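Local coordinates for protein Cbs-cp12 (Microcystis aeruginosa PCC 7806, PDB 5NVD) that probably couples adenine-nucleotide sensing by a pair of CBS domains to regulation of Calvin-cycle enzymes through a fused CP12 domain, at residues 83-88 with 104-109; 8-13 with 116-121; 50-55 with 77-82; 14-19 with 37-42; 144-149 with 168-173. All blocks are in the same frame, centred on the assembly; numbering follows the deposited sequence.

Contact 1. Residues 83-88 with 104-109; sequences VVVNPE and RRAPVI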
# COMPACT_ATOMS: atom_id res chain seq x y z
N VAL A 83 -12.77 -12.65 2.26
CA VAL A 83 -11.87 -13.57 2.90
C VAL A 83 -12.70 -14.31 3.95
O VAL A 83 -13.32 -13.70 4.77
CB VAL A 83 -10.68 -12.79 3.53
CG1 VAL A 83 -9.78 -13.67 4.37
CG2 VAL A 83 -9.86 -12.13 2.43
N VAL A 84 -12.73 -15.64 3.87
CA VAL A 84 -13.53 -16.47 4.73
C VAL A 84 -12.60 -17.28 5.61
O VAL A 84 -11.50 -17.63 5.20
CB VAL A 84 -14.45 -17.45 3.94
CG1 VAL A 84 -15.07 -16.76 2.75
CG2 VAL A 84 -13.69 -18.66 3.45
N VAL A 85 -13.08 -17.61 6.79
CA VAL A 85 -12.35 -18.37 7.76
C VAL A 85 -13.06 -19.72 7.90
O VAL A 85 -14.29 -19.77 8.10
CB VAL A 85 -12.37 -17.63 9.10
CG1 VAL A 85 -11.81 -18.48 10.22
CG2 VAL A 85 -11.61 -16.33 9.00
N ASN A 86 -12.28 -20.80 7.85
CA ASN A 86 -12.86 -22.09 8.05
C ASN A 86 -13.10 -22.30 9.59
O ASN A 86 -12.37 -21.78 10.43
CB ASN A 86 -12.07 -23.16 7.31
CG ASN A 86 -11.28 -24.04 8.21
OD1 ASN A 86 -11.82 -24.97 8.86
ND2 ASN A 86 -9.97 -23.80 8.26
N PRO A 87 -14.15 -23.05 9.95
CA PRO A 87 -14.49 -23.11 11.37
C PRO A 87 -13.43 -23.70 12.31
O PRO A 87 -13.50 -23.40 13.51
CB PRO A 87 -15.78 -23.96 11.38
CG PRO A 87 -15.89 -24.55 10.05
CD PRO A 87 -15.17 -23.67 9.11
N GLU A 88 -12.51 -24.52 11.79
CA GLU A 88 -11.46 -25.19 12.57
C GLU A 88 -10.11 -24.50 12.59
O GLU A 88 -9.18 -24.97 13.25
CB GLU A 88 -11.26 -26.63 12.08
CG GLU A 88 -12.48 -27.49 12.41
CD GLU A 88 -12.25 -29.00 12.26
OE1 GLU A 88 -12.07 -29.71 13.30
OE2 GLU A 88 -12.27 -29.46 11.11
N ARG A 104 -10.57 -6.88 9.53
CA ARG A 104 -10.88 -6.95 10.95
C ARG A 104 -12.10 -7.83 11.28
O ARG A 104 -12.44 -8.00 12.45
CB ARG A 104 -11.10 -5.52 11.44
CG ARG A 104 -9.84 -4.67 11.27
CD ARG A 104 -10.03 -3.18 11.54
NE ARG A 104 -11.12 -2.62 10.75
CZ ARG A 104 -11.05 -2.28 9.46
NH1 ARG A 104 -9.92 -2.42 8.76
NH2 ARG A 104 -12.13 -1.76 8.87
N ARG A 105 -12.77 -8.34 10.27
CA ARG A 105 -13.77 -9.38 10.46
C ARG A 105 -13.90 -10.22 9.21
O ARG A 105 -13.55 -9.79 8.12
CB ARG A 105 -15.11 -8.81 10.83
CG ARG A 105 -15.76 -8.00 9.73
CD ARG A 105 -16.94 -7.15 10.24
NE ARG A 105 -16.58 -6.30 11.38
CZ ARG A 105 -17.08 -6.41 12.61
NH1 ARG A 105 -18.03 -7.31 12.90
NH2 ARG A 105 -16.63 -5.60 13.57
N ALA A 106 -14.40 -11.44 9.40
CA ALA A 106 -14.53 -12.39 8.32
C ALA A 106 -15.69 -13.29 8.65
O ALA A 106 -15.95 -13.54 9.83
CB ALA A 106 -13.25 -13.20 8.17
N PRO A 107 -16.40 -13.76 7.62
CA PRO A 107 -17.41 -14.76 7.93
C PRO A 107 -16.75 -16.12 8.17
O PRO A 107 -15.71 -16.42 7.57
CB PRO A 107 -18.27 -14.79 6.67
CG PRO A 107 -17.34 -14.34 5.59
CD PRO A 107 -16.52 -13.27 6.24
N VAL A 108 -17.33 -16.90 9.07
CA VAL A 108 -16.89 -18.26 9.28
C VAL A 108 -17.85 -19.17 8.48
O VAL A 108 -19.06 -19.17 8.72
CB VAL A 108 -16.89 -18.61 10.78
CG1 VAL A 108 -16.51 -20.07 11.00
CG2 VAL A 108 -15.93 -17.67 11.52
N ILE A 109 -17.29 -19.92 7.53
CA ILE A 109 -18.08 -20.61 6.53
C ILE A 109 -17.73 -22.06 6.41
O ILE A 109 -16.59 -22.42 6.40
CB ILE A 109 -17.92 -19.92 5.18
CG1 ILE A 109 -18.69 -18.60 5.23
CG2 ILE A 109 -18.45 -20.79 4.05
CD1 ILE A 109 -18.66 -17.84 3.94

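Contact 2. Residues 8-13 with 116-121; sequences QEIMTQ and GIISVS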
# COMPACT_ATOMS: atom_id res chain seq x y z
N GLN A 8 -14.39 -21.31 15.39
CA GLN A 8 -15.78 -21.50 15.73
C GLN A 8 -16.08 -21.45 17.21
O GLN A 8 -17.21 -21.14 17.57
CB GLN A 8 -16.30 -22.79 15.15
CG GLN A 8 -15.69 -24.07 15.72
CD GLN A 8 -16.16 -25.28 14.95
OE1 GLN A 8 -17.35 -25.40 14.62
NE2 GLN A 8 -15.23 -26.16 14.61
N GLU A 9 -15.08 -21.71 18.04
CA GLU A 9 -15.25 -21.65 19.49
C GLU A 9 -15.42 -20.22 19.99
O GLU A 9 -16.00 -20.01 21.07
CB GLU A 9 -14.08 -22.34 20.19
CG GLU A 9 -13.94 -23.82 19.88
CD GLU A 9 -12.79 -24.47 20.65
OE1 GLU A 9 -13.03 -24.78 21.85
OE2 GLU A 9 -11.67 -24.67 20.07
N ILE A 10 -14.94 -19.25 19.22
CA ILE A 10 -14.99 -17.83 19.61
C ILE A 10 -15.75 -16.88 18.67
O ILE A 10 -15.92 -15.72 18.99
CB ILE A 10 -13.56 -17.26 19.79
CG1 ILE A 10 -12.81 -17.16 18.47
CG2 ILE A 10 -12.76 -18.13 20.77
CD1 ILE A 10 -11.69 -16.17 18.53
N MET A 11 -16.19 -17.37 17.51
CA MET A 11 -17.04 -16.58 16.64
C MET A 11 -18.36 -16.18 17.28
O MET A 11 -18.82 -16.83 18.23
CB MET A 11 -17.35 -17.34 15.38
CG MET A 11 -18.37 -18.42 15.58
SD MET A 11 -18.40 -19.39 14.10
CE MET A 11 -19.48 -20.70 14.71
N THR A 12 -18.95 -15.12 16.75
CA THR A 12 -20.30 -14.68 17.09
C THR A 12 -21.26 -15.44 16.16
O THR A 12 -21.14 -15.35 14.94
CB THR A 12 -20.45 -13.17 16.80
OG1 THR A 12 -19.46 -12.44 17.53
CG2 THR A 12 -21.81 -12.68 17.16
N GLN A 13 -22.19 -16.18 16.74
CA GLN A 13 -23.22 -16.90 15.98
C GLN A 13 -24.32 -15.99 15.43
O GLN A 13 -24.80 -16.25 14.36
CB GLN A 13 -23.81 -18.05 16.80
CG GLN A 13 -23.21 -19.42 16.47
CD GLN A 13 -23.09 -20.35 17.67
OE1 GLN A 13 -22.13 -20.25 18.44
NE2 GLN A 13 -24.05 -21.26 17.84
N GLY A 116 -21.19 -18.06 11.27
CA GLY A 116 -21.03 -16.92 12.15
C GLY A 116 -20.05 -15.94 11.59
O GLY A 116 -19.67 -16.00 10.42
N ILE A 117 -19.60 -15.07 12.47
CA ILE A 117 -18.64 -14.04 12.16
C ILE A 117 -17.60 -14.00 13.23
O ILE A 117 -17.91 -14.12 14.42
CB ILE A 117 -19.38 -12.69 12.07
CG1 ILE A 117 -19.81 -12.51 10.63
CG2 ILE A 117 -18.55 -11.51 12.57
CD1 ILE A 117 -20.56 -11.22 10.46
N ILE A 118 -16.37 -13.77 12.81
CA ILE A 118 -15.25 -13.66 13.72
C ILE A 118 -14.52 -12.35 13.42
O ILE A 118 -14.31 -12.01 12.26
CB ILE A 118 -14.35 -14.92 13.69
CG1 ILE A 118 -13.23 -14.78 14.71
CG2 ILE A 118 -13.79 -15.18 12.30
CD1 ILE A 118 -12.49 -16.05 14.93
N SER A 119 -14.23 -11.61 14.50
CA SER A 119 -13.70 -10.25 14.45
C SER A 119 -12.50 -10.06 15.38
O SER A 119 -12.25 -10.90 16.25
CB SER A 119 -14.79 -9.25 14.84
OG SER A 119 -14.97 -9.27 16.25
N VAL A 120 -11.79 -8.93 15.23
CA VAL A 120 -10.66 -8.68 16.12
C VAL A 120 -11.10 -8.58 17.57
O VAL A 120 -10.38 -9.05 18.44
CB VAL A 120 -9.76 -7.47 15.74
CG1 VAL A 120 -9.53 -7.38 14.25
CG2 VAL A 120 -10.29 -6.17 16.27
N SER A 121 -12.25 -8.02 17.85
CA SER A 121 -12.82 -8.07 19.23
C SER A 121 -13.02 -9.47 19.78
O SER A 121 -12.74 -9.73 20.94
CB SER A 121 -14.18 -7.41 19.29
OG SER A 121 -14.16 -6.18 18.61

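Contact 3. Residues 50-55 with 77-82; sequences YGIVTE and IMAKPC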
# COMPACT_ATOMS: atom_id res chain seq x y z
N TYR A 50 -21.35 -15.07 0.01
CA TYR A 50 -21.64 -14.08 1.08
C TYR A 50 -20.88 -12.78 0.79
O TYR A 50 -19.87 -12.78 0.08
CB TYR A 50 -21.33 -14.63 2.49
CG TYR A 50 -22.47 -15.49 2.98
CD1 TYR A 50 -23.61 -14.91 3.49
CD2 TYR A 50 -22.46 -16.88 2.82
CE1 TYR A 50 -24.72 -15.66 3.85
CE2 TYR A 50 -23.57 -17.65 3.21
CZ TYR A 50 -24.70 -17.01 3.73
OH TYR A 50 -25.81 -17.70 4.15
N GLY A 51 -21.42 -11.67 1.32
CA GLY A 51 -20.73 -10.37 1.32
C GLY A 51 -20.80 -9.69 2.65
O GLY A 51 -21.50 -10.12 3.55
N ILE A 52 -20.12 -8.57 2.77
CA ILE A 52 -20.02 -7.86 4.06
C ILE A 52 -19.83 -6.33 3.85
O ILE A 52 -19.18 -5.89 2.92
CB ILE A 52 -18.92 -8.56 4.87
CG1 ILE A 52 -18.86 -8.14 6.31
CG2 ILE A 52 -17.54 -8.42 4.21
CD1 ILE A 52 -18.35 -9.31 7.14
N VAL A 53 -20.51 -5.54 4.67
CA VAL A 53 -20.49 -4.10 4.58
C VAL A 53 -20.23 -3.65 6.01
O VAL A 53 -20.95 -4.04 6.92
CB VAL A 53 -21.79 -3.47 4.02
CG1 VAL A 53 -23.02 -3.88 4.79
CG2 VAL A 53 -21.79 -1.95 4.08
N THR A 54 -19.15 -2.89 6.21
CA THR A 54 -18.75 -2.43 7.56
C THR A 54 -18.99 -0.94 7.78
O THR A 54 -19.17 -0.15 6.84
CB THR A 54 -17.25 -2.75 7.84
OG1 THR A 54 -16.40 -2.00 6.97
CG2 THR A 54 -16.97 -4.26 7.64
N GLU A 55 -19.01 -0.56 9.05
CA GLU A 55 -19.11 0.83 9.46
C GLU A 55 -18.03 1.65 8.74
O GLU A 55 -18.28 2.73 8.25
CB GLU A 55 -19.03 0.94 11.00
CG GLU A 55 -17.73 0.41 11.67
CD GLU A 55 -17.62 0.66 13.19
OE1 GLU A 55 -18.54 1.29 13.80
OE2 GLU A 55 -16.59 0.21 13.78
N ILE A 77 -20.95 -0.46 -2.01
CA ILE A 77 -19.89 -0.33 -1.00
C ILE A 77 -19.44 -1.62 -0.30
O ILE A 77 -18.46 -1.60 0.44
CB ILE A 77 -20.33 0.71 0.06
CG1 ILE A 77 -21.62 0.27 0.76
CG2 ILE A 77 -20.56 2.08 -0.59
CD1 ILE A 77 -21.86 1.07 2.00
N MET A 78 -20.12 -2.75 -0.56
CA MET A 78 -19.84 -4.00 0.15
C MET A 78 -18.57 -4.61 -0.40
O MET A 78 -18.12 -4.27 -1.47
CB MET A 78 -20.97 -5.03 -0.06
CG MET A 78 -21.02 -5.65 -1.47
SD MET A 78 -22.49 -6.63 -1.73
CE MET A 78 -22.61 -6.50 -3.51
N ALA A 79 -18.05 -5.58 0.33
CA ALA A 79 -16.99 -6.44 -0.18
C ALA A 79 -17.66 -7.77 -0.46
O ALA A 79 -18.34 -8.30 0.41
CB ALA A 79 -15.89 -6.61 0.86
N LYS A 80 -17.48 -8.26 -1.68
CA LYS A 80 -18.02 -9.52 -2.13
C LYS A 80 -17.11 -10.02 -3.25
O LYS A 80 -16.87 -9.28 -4.19
CB LYS A 80 -19.42 -9.31 -2.64
CG LYS A 80 -20.11 -10.53 -3.19
CD LYS A 80 -21.60 -10.31 -3.35
CE LYS A 80 -22.14 -10.82 -4.69
NZ LYS A 80 -23.61 -11.06 -4.60
N PRO A 81 -16.55 -11.23 -3.17
CA PRO A 81 -16.62 -12.11 -2.03
C PRO A 81 -15.72 -11.60 -0.94
O PRO A 81 -15.03 -10.60 -1.13
CB PRO A 81 -16.06 -13.40 -2.59
CG PRO A 81 -14.98 -12.93 -3.50
CD PRO A 81 -15.49 -11.66 -4.10
N CYS A 82 -15.72 -12.26 0.21
CA CYS A 82 -14.74 -11.90 1.21
C CYS A 82 -13.78 -13.02 1.49
O CYS A 82 -13.88 -14.14 0.95
CB CYS A 82 -15.38 -11.31 2.49
SG CYS A 82 -17.10 -11.73 2.84
O HOH W 1 -17.68 -14.55 0.58

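Contact 4. Residues 14-19 with 37-42; sequences NVVTIR and RGLIVE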
# COMPACT_ATOMS: atom_id res chain seq x y z
N ASN A 14 -24.70 -14.93 16.13
CA ASN A 14 -25.79 -14.07 15.68
C ASN A 14 -25.32 -13.01 14.72
O ASN A 14 -24.62 -12.07 15.14
CB ASN A 14 -26.47 -13.37 16.85
CG ASN A 14 -27.24 -14.33 17.75
OD1 ASN A 14 -27.75 -15.39 17.31
ND2 ASN A 14 -27.37 -13.95 19.02
N VAL A 15 -25.71 -13.16 13.45
CA VAL A 15 -25.53 -12.10 12.45
C VAL A 15 -26.84 -11.40 12.08
O VAL A 15 -27.90 -11.95 12.23
CB VAL A 15 -24.89 -12.64 11.15
CG1 VAL A 15 -23.65 -13.46 11.45
CG2 VAL A 15 -25.87 -13.43 10.32
N VAL A 16 -26.73 -10.18 11.59
CA VAL A 16 -27.82 -9.49 10.92
C VAL A 16 -27.47 -9.34 9.45
O VAL A 16 -26.30 -9.17 9.11
CB VAL A 16 -28.02 -8.10 11.52
CG1 VAL A 16 -29.22 -7.41 10.89
CG2 VAL A 16 -28.21 -8.23 13.02
N THR A 17 -28.49 -9.39 8.59
CA THR A 17 -28.29 -9.32 7.15
C THR A 17 -29.02 -8.18 6.48
O THR A 17 -29.94 -7.58 7.05
CB THR A 17 -28.79 -10.58 6.45
OG1 THR A 17 -30.22 -10.49 6.20
CG2 THR A 17 -28.46 -11.80 7.26
N ILE A 18 -28.64 -7.92 5.25
CA ILE A 18 -29.29 -6.90 4.46
C ILE A 18 -29.09 -7.25 2.99
O ILE A 18 -28.16 -7.92 2.64
CB ILE A 18 -28.70 -5.52 4.82
CG1 ILE A 18 -29.59 -4.39 4.25
CG2 ILE A 18 -27.24 -5.40 4.37
CD1 ILE A 18 -29.26 -3.00 4.77
N ARG A 19 -30.00 -6.83 2.14
CA ARG A 19 -29.89 -7.11 0.73
C ARG A 19 -29.00 -6.07 0.09
O ARG A 19 -29.00 -4.93 0.52
CB ARG A 19 -31.25 -7.01 0.05
CG ARG A 19 -32.31 -7.93 0.60
CD ARG A 19 -33.29 -8.38 -0.49
NE ARG A 19 -33.77 -9.71 -0.13
CZ ARG A 19 -35.05 -10.13 -0.12
NH1 ARG A 19 -36.06 -9.34 -0.53
NH2 ARG A 19 -35.30 -11.38 0.27
N ARG A 37 -21.43 -3.15 13.93
CA ARG A 37 -20.30 -2.66 13.15
C ARG A 37 -20.18 -3.22 11.74
O ARG A 37 -19.38 -2.73 10.96
CB ARG A 37 -19.04 -3.00 13.89
CG ARG A 37 -18.98 -2.44 15.31
CD ARG A 37 -17.54 -2.30 15.72
NE ARG A 37 -17.26 -3.00 16.96
CZ ARG A 37 -16.08 -3.55 17.28
NH1 ARG A 37 -15.02 -3.52 16.44
NH2 ARG A 37 -15.95 -4.14 18.47
N GLY A 38 -20.99 -4.24 11.45
CA GLY A 38 -20.93 -5.04 10.25
C GLY A 38 -22.32 -5.58 9.95
O GLY A 38 -23.15 -5.69 10.84
N LEU A 39 -22.58 -5.83 8.67
CA LEU A 39 -23.77 -6.52 8.23
C LEU A 39 -23.35 -7.49 7.17
O LEU A 39 -22.49 -7.17 6.38
CB LEU A 39 -24.77 -5.56 7.60
CG LEU A 39 -25.46 -4.59 8.55
CD1 LEU A 39 -26.31 -3.66 7.71
CD2 LEU A 39 -26.28 -5.30 9.61
N ILE A 40 -23.99 -8.65 7.13
CA ILE A 40 -23.75 -9.63 6.09
C ILE A 40 -24.66 -9.27 4.98
O ILE A 40 -25.80 -8.98 5.23
CB ILE A 40 -24.07 -11.06 6.59
CG1 ILE A 40 -22.94 -11.53 7.51
CG2 ILE A 40 -24.29 -12.05 5.47
CD1 ILE A 40 -21.59 -11.71 6.81
N VAL A 41 -24.16 -9.26 3.76
CA VAL A 41 -25.00 -9.00 2.64
C VAL A 41 -25.57 -10.33 2.22
O VAL A 41 -24.82 -11.24 1.91
CB VAL A 41 -24.25 -8.34 1.49
CG1 VAL A 41 -25.20 -7.98 0.36
CG2 VAL A 41 -23.54 -7.08 2.01
N GLU A 42 -26.90 -10.43 2.23
CA GLU A 42 -27.61 -11.67 1.95
C GLU A 42 -27.37 -12.09 0.50
O GLU A 42 -27.56 -11.29 -0.43
CB GLU A 42 -29.13 -11.46 2.20
CG GLU A 42 -29.95 -12.73 2.47
CD GLU A 42 -31.47 -12.55 2.37
OE1 GLU A 42 -31.96 -11.39 2.54
OE2 GLU A 42 -32.16 -13.56 2.09

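Contact 5. Residues 144-149 with 168-173; sequences AAREDA and DVVEEL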
# COMPACT_ATOMS: atom_id res chain seq x y z
N ALA A 144 12.08 -27.59 13.15
CA ALA A 144 13.14 -27.77 12.16
C ALA A 144 14.39 -28.34 12.83
O ALA A 144 15.06 -29.18 12.23
CB ALA A 144 13.47 -26.46 11.45
N ALA A 145 14.71 -27.87 14.04
CA ALA A 145 15.89 -28.36 14.75
C ALA A 145 15.73 -29.86 15.03
O ALA A 145 16.72 -30.63 15.03
CB ALA A 145 16.12 -27.58 16.02
N ARG A 146 14.48 -30.26 15.23
CA ARG A 146 14.11 -31.65 15.37
C ARG A 146 14.36 -32.43 14.10
O ARG A 146 14.88 -33.50 14.14
CB ARG A 146 12.64 -31.78 15.77
CG ARG A 146 12.42 -32.27 17.17
CD ARG A 146 12.07 -31.20 18.18
NE ARG A 146 10.66 -30.81 18.07
CZ ARG A 146 9.87 -30.38 19.05
NH1 ARG A 146 10.28 -30.31 20.33
NH2 ARG A 146 8.63 -30.04 18.75
N GLU A 147 13.97 -31.88 12.95
CA GLU A 147 14.14 -32.61 11.69
C GLU A 147 15.59 -32.79 11.35
O GLU A 147 15.99 -33.86 10.89
CB GLU A 147 13.35 -31.95 10.58
CG GLU A 147 11.85 -32.24 10.71
CD GLU A 147 11.45 -33.63 10.19
OE1 GLU A 147 11.50 -34.64 10.96
OE2 GLU A 147 11.08 -33.71 8.99
N ASP A 148 16.38 -31.79 11.68
CA ASP A 148 17.83 -31.85 11.51
C ASP A 148 18.41 -32.90 12.43
O ASP A 148 19.25 -33.69 12.00
CB ASP A 148 18.51 -30.51 11.81
CG ASP A 148 18.07 -29.38 10.86
OD1 ASP A 148 17.40 -29.67 9.84
OD2 ASP A 148 18.36 -28.19 11.15
N ALA A 149 17.96 -32.91 13.68
CA ALA A 149 18.47 -33.91 14.59
C ALA A 149 18.11 -35.33 14.12
O ALA A 149 18.93 -36.24 14.29
CB ALA A 149 17.99 -33.66 16.03
N ASP A 168 20.72 -31.19 21.65
CA ASP A 168 21.08 -30.05 22.53
C ASP A 168 20.81 -28.70 21.89
O ASP A 168 20.61 -27.71 22.61
CB ASP A 168 22.53 -30.13 23.05
CG ASP A 168 22.71 -31.13 24.22
OD1 ASP A 168 21.68 -31.65 24.77
OD2 ASP A 168 23.89 -31.39 24.57
N VAL A 169 20.80 -28.66 20.55
CA VAL A 169 20.26 -27.52 19.78
C VAL A 169 18.74 -27.39 19.98
O VAL A 169 18.28 -26.29 20.16
CB VAL A 169 20.69 -27.58 18.28
CG1 VAL A 169 19.90 -26.61 17.40
CG2 VAL A 169 22.19 -27.31 18.17
N VAL A 170 17.98 -28.47 19.99
CA VAL A 170 16.55 -28.35 20.33
C VAL A 170 16.39 -27.85 21.77
O VAL A 170 15.55 -26.98 22.01
CB VAL A 170 15.77 -29.68 20.16
CG1 VAL A 170 14.32 -29.59 20.70
CG2 VAL A 170 15.79 -30.11 18.71
N GLU A 171 17.18 -28.41 22.70
CA GLU A 171 17.17 -28.02 24.14
C GLU A 171 17.43 -26.52 24.34
O GLU A 171 16.62 -25.83 24.94
CB GLU A 171 18.25 -28.77 24.96
CG GLU A 171 18.19 -30.31 25.04
CD GLU A 171 16.99 -30.87 25.79
OE1 GLU A 171 16.38 -30.14 26.59
OE2 GLU A 171 16.67 -32.06 25.58
N GLU A 172 18.58 -26.04 23.83
CA GLU A 172 19.00 -24.62 23.96
C GLU A 172 17.97 -23.62 23.41
O GLU A 172 17.82 -22.55 23.99
CB GLU A 172 20.39 -24.38 23.33
N LEU A 173 17.28 -23.97 22.31
CA LEU A 173 16.19 -23.12 21.77
C LEU A 173 15.00 -23.18 22.70
O LEU A 173 14.38 -22.16 22.97
CB LEU A 173 15.71 -23.55 20.36
CG LEU A 173 16.67 -23.58 19.15
CD1 LEU A 173 15.92 -24.20 17.99
CD2 LEU A 173 17.23 -22.22 18.77

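Contact 1. Residues 83-88 with 104-109
Val85 is gripped through its backbone at two points on strand 105-109. Its N-H reaches Pro107 O at 3.0 Å with an N-H...O angle of 170°, and Val85 O in turn accepts the N-H of Ile109 at 3.1 Å. The two bonds straddle Val108 and form a single bridge, while the touching parts diverge by 52°. Val85 O also takes a CA-H...O contact from Val108 CA, at 3.2 Å. Beyond this bridge the ladder stops at Pro107, which has no N-H to offer; its CD rests instead 3.5 Å from Val83 O.

The apolar contacts fall on two sides. Val85 CG2 meets Ala106 CB at 3.6 Å. A methyl suits this place because Ala106 is also covered by Phe98 of helix 91-101, the helix that packs on Val85 through Val94 and Leu97. On the other side Val84 CG1 approaches Ile109 CD1 at 3.9 Å, the two side chains crossing nearly at right angles, and Val84 goes on to pack against Val84 of a second subunit. Further along, Pro87 CB sits 4.0 Å from Val108 CG1.

With the exchanged peptide groups satisfied by each other and branched or compact apolar residues around them, the join between these segments of the second CBS repeat can be buried without leaving those polar atoms unpaired.

Contact 2. Residues 8-13 with 116-121
Thr12 and Ile117 form an antiparallel hydrogen-bonded pair: Thr12 N donates to Ile117 O at 2.7 Å, and Ile117 N returns a bond to Thr12 O at 2.9 Å. Just beside it Gly116 CA lies 3.2 Å from Thr12 O. Glycine suits the spot, since a CB would run into that oxygen and crowd Met11 SD, and the backbone angles there already disfavour a side chain.

The side chains that pack across the contact beside the pair are mostly apolar. Met11 CB lies 3.4 Å from Ile117 O, and from it the extended chain brings SD to 4.1 Å from Gly116 CA. Ile10 CD1 meets Ile118 CD1 at 3.7 Å, the two chains crossing obliquely; Ile118 CG1 lies anti to the backbone N (chi1 -177°), which carries CD1 out to that meeting point.

In the next shell, Val108 and Val94 press on Ile118, and Ser119 OG caps helix 120-126 by accepting from Asp122 N. Thr12 OG1 has a weak bond to Asp122 OD1.

A glycine and two isoleucines in a strand, then a serine N-cap and an aspartate three residues on, is the closing strand-to-helix signature of a CBS repeat, the place where related CBS proteins often bind the ribose of a nucleotide.

Contact 3. Residues 50-55 with 77-82
Ile52 and Ala79 pair where strand 51-54 of the first CBS repeat meets the chain entering the second, so the contact joins the two repeats of the tandem CBS pair (Bateman module). The pair is antiparallel and hydrogen-bonded: Ala79 N reaches Ile52 O at 2.8 Å and almost straight, 174° at the hydrogen, while Ile52 N donates to Ala79 O at 3.0 Å.

Around this bridge the side chains divide. Ile52 turns its CG2 branch to residues 77-82, where it touches Cys82 SG at 3.6 Å and lies near Ala79 CB; its other branch, CG1, stands anti to the backbone N (chi1 -169°) and leads away toward the side where Arg105 and Ile40 cover it. The slim thiol of Cys82 touches both this isoleucine and Pro107. At the other end Val53 CG2, likewise anti to its own N, meets Ile77 CD1 at 3.7 Å, beta-branched residues filling both sides of the meeting. Met78 lays its CB near Val53 CB, and its extended chain then leads off toward Asp140 of a second subunit.

Gly51 leaves room for the opposite segment, because a CB would point at it and sit tightly against Ala79 O and Lys80 CB. Lys80 brings only aliphatic carbon here, with CG 4.0 Å from Tyr50 O, and sends its NZ to a salt bridge with Asp48.

Past the cis peptide before Pro81, one water spans the join, donating to Tyr50 O at 2.9 Å and accepting from Cys82 N at 3.0 Å.

Contact 4. Residues 14-19 with 37-42
Leu39 spreads its two methyls over neighbours on the adjoining strand: CD2 lies 3.8 Å from Val16 CB, with the two side chains alongside and pointing the same way, while CD1 meets Ile18 CG2 at 3.9 Å. Its CG stands beside the backbone N (chi1 -70°), which lets the fork straddle these two residues. Ala27 and Met31 of helix 24-33 close over Leu39, so an alanine here would probably leave a gap beneath the helix and strip Val16 and Ile18 of their shared partner.

The backbones run parallel, with Thr17 opposite Ile40 and Ile18 opposite Val41. Ile40 N donates to Val16 O at 3.1 Å, Ile18 N to Ile40 O at 3.0 Å, and Glu42 N to Ile18 O at 2.8 Å. Strand, helix 24-33 and strand together make the beta-alpha-beta crossover of the first CBS repeat.

At the exposed end Arg19 and Glu42 lie side by side in a long salt bridge, NE to OE1 3.6 Å, their planar groups 30° apart. Arg19 NH1 also has a weak, long ion pair with Glu147 of a second subunit. Parallel backbone bonding and aliphatic packing therefore carry the join, and the loose ion pair probably adds little to its strength.

Contact 5. Residues 144-149 with 168-173
Val170 projects from its helix toward Ala145 and Arg146, and its CB bears two methyls: CG1 meets Arg146 alone, while CG2 reaches Ala145 and also Arg146. CG1, anti to the backbone N (chi1 172°), meets Arg146 CD at 3.7 Å and lies 4.1 Å from Arg146 NH1. The arginine chain, bent at chi2 and chi3, passes across the valine at about a right angle, so its aliphatic middle does most of the touching; Trp167 and Gln174 of helix 161-175 flank it as well. CG2 lies against the neighbouring helix itself, 3.7 Å from Ala145 CB and equally near Ala145 C and Arg146 N. With an alanine in its place both methyls are lost, which would probably leave Ala145 and Arg146 CD without their cover and let the arginine chain turn more freely.

The two helices form the antiparallel hairpin of the CP12 domain, their local axes 9.0 Å apart at an angle of 166°; the sequence of the second helix carries the AWDxVEEL signature of CP12 proteins, and the Cys153-Cys163 disulfide ties the hairpin near its turn. Ala145, whose CB points at the other helix, fits between the axes: its small methyl also touches Leu173 CD1 at 3.9 Å and Val169 CG1 at 4.1 Å. On the same helix as Ala145, Asp148 reaches out to a second subunit, where it makes a salt bridge with Arg73.

Contacts 1 to 4 cluster within the CBS pair. Contacts 1 and 2, centres 8 Å apart, share the two-stranded sheet 105-110 and 113-119; contacts 3 and 4, 9 Å apart, share the sheet of strands 17-18, 38-41 and 51-54. Along the chain contact 2 encloses contacts 4, 3 and 1, which follow in that order, so residues 8-13 lead into the first repeat yet pair with the second, and residues 77-82 cross back: a swap that interlocks the repeats. Contact 5, last in the chain, stands 35 to 48 Å away between centres, in the CP12 hairpin. Its helix 136-156 packs on a second subunit, so the CP12 hairpin meets CBS residues of a neighbouring chain.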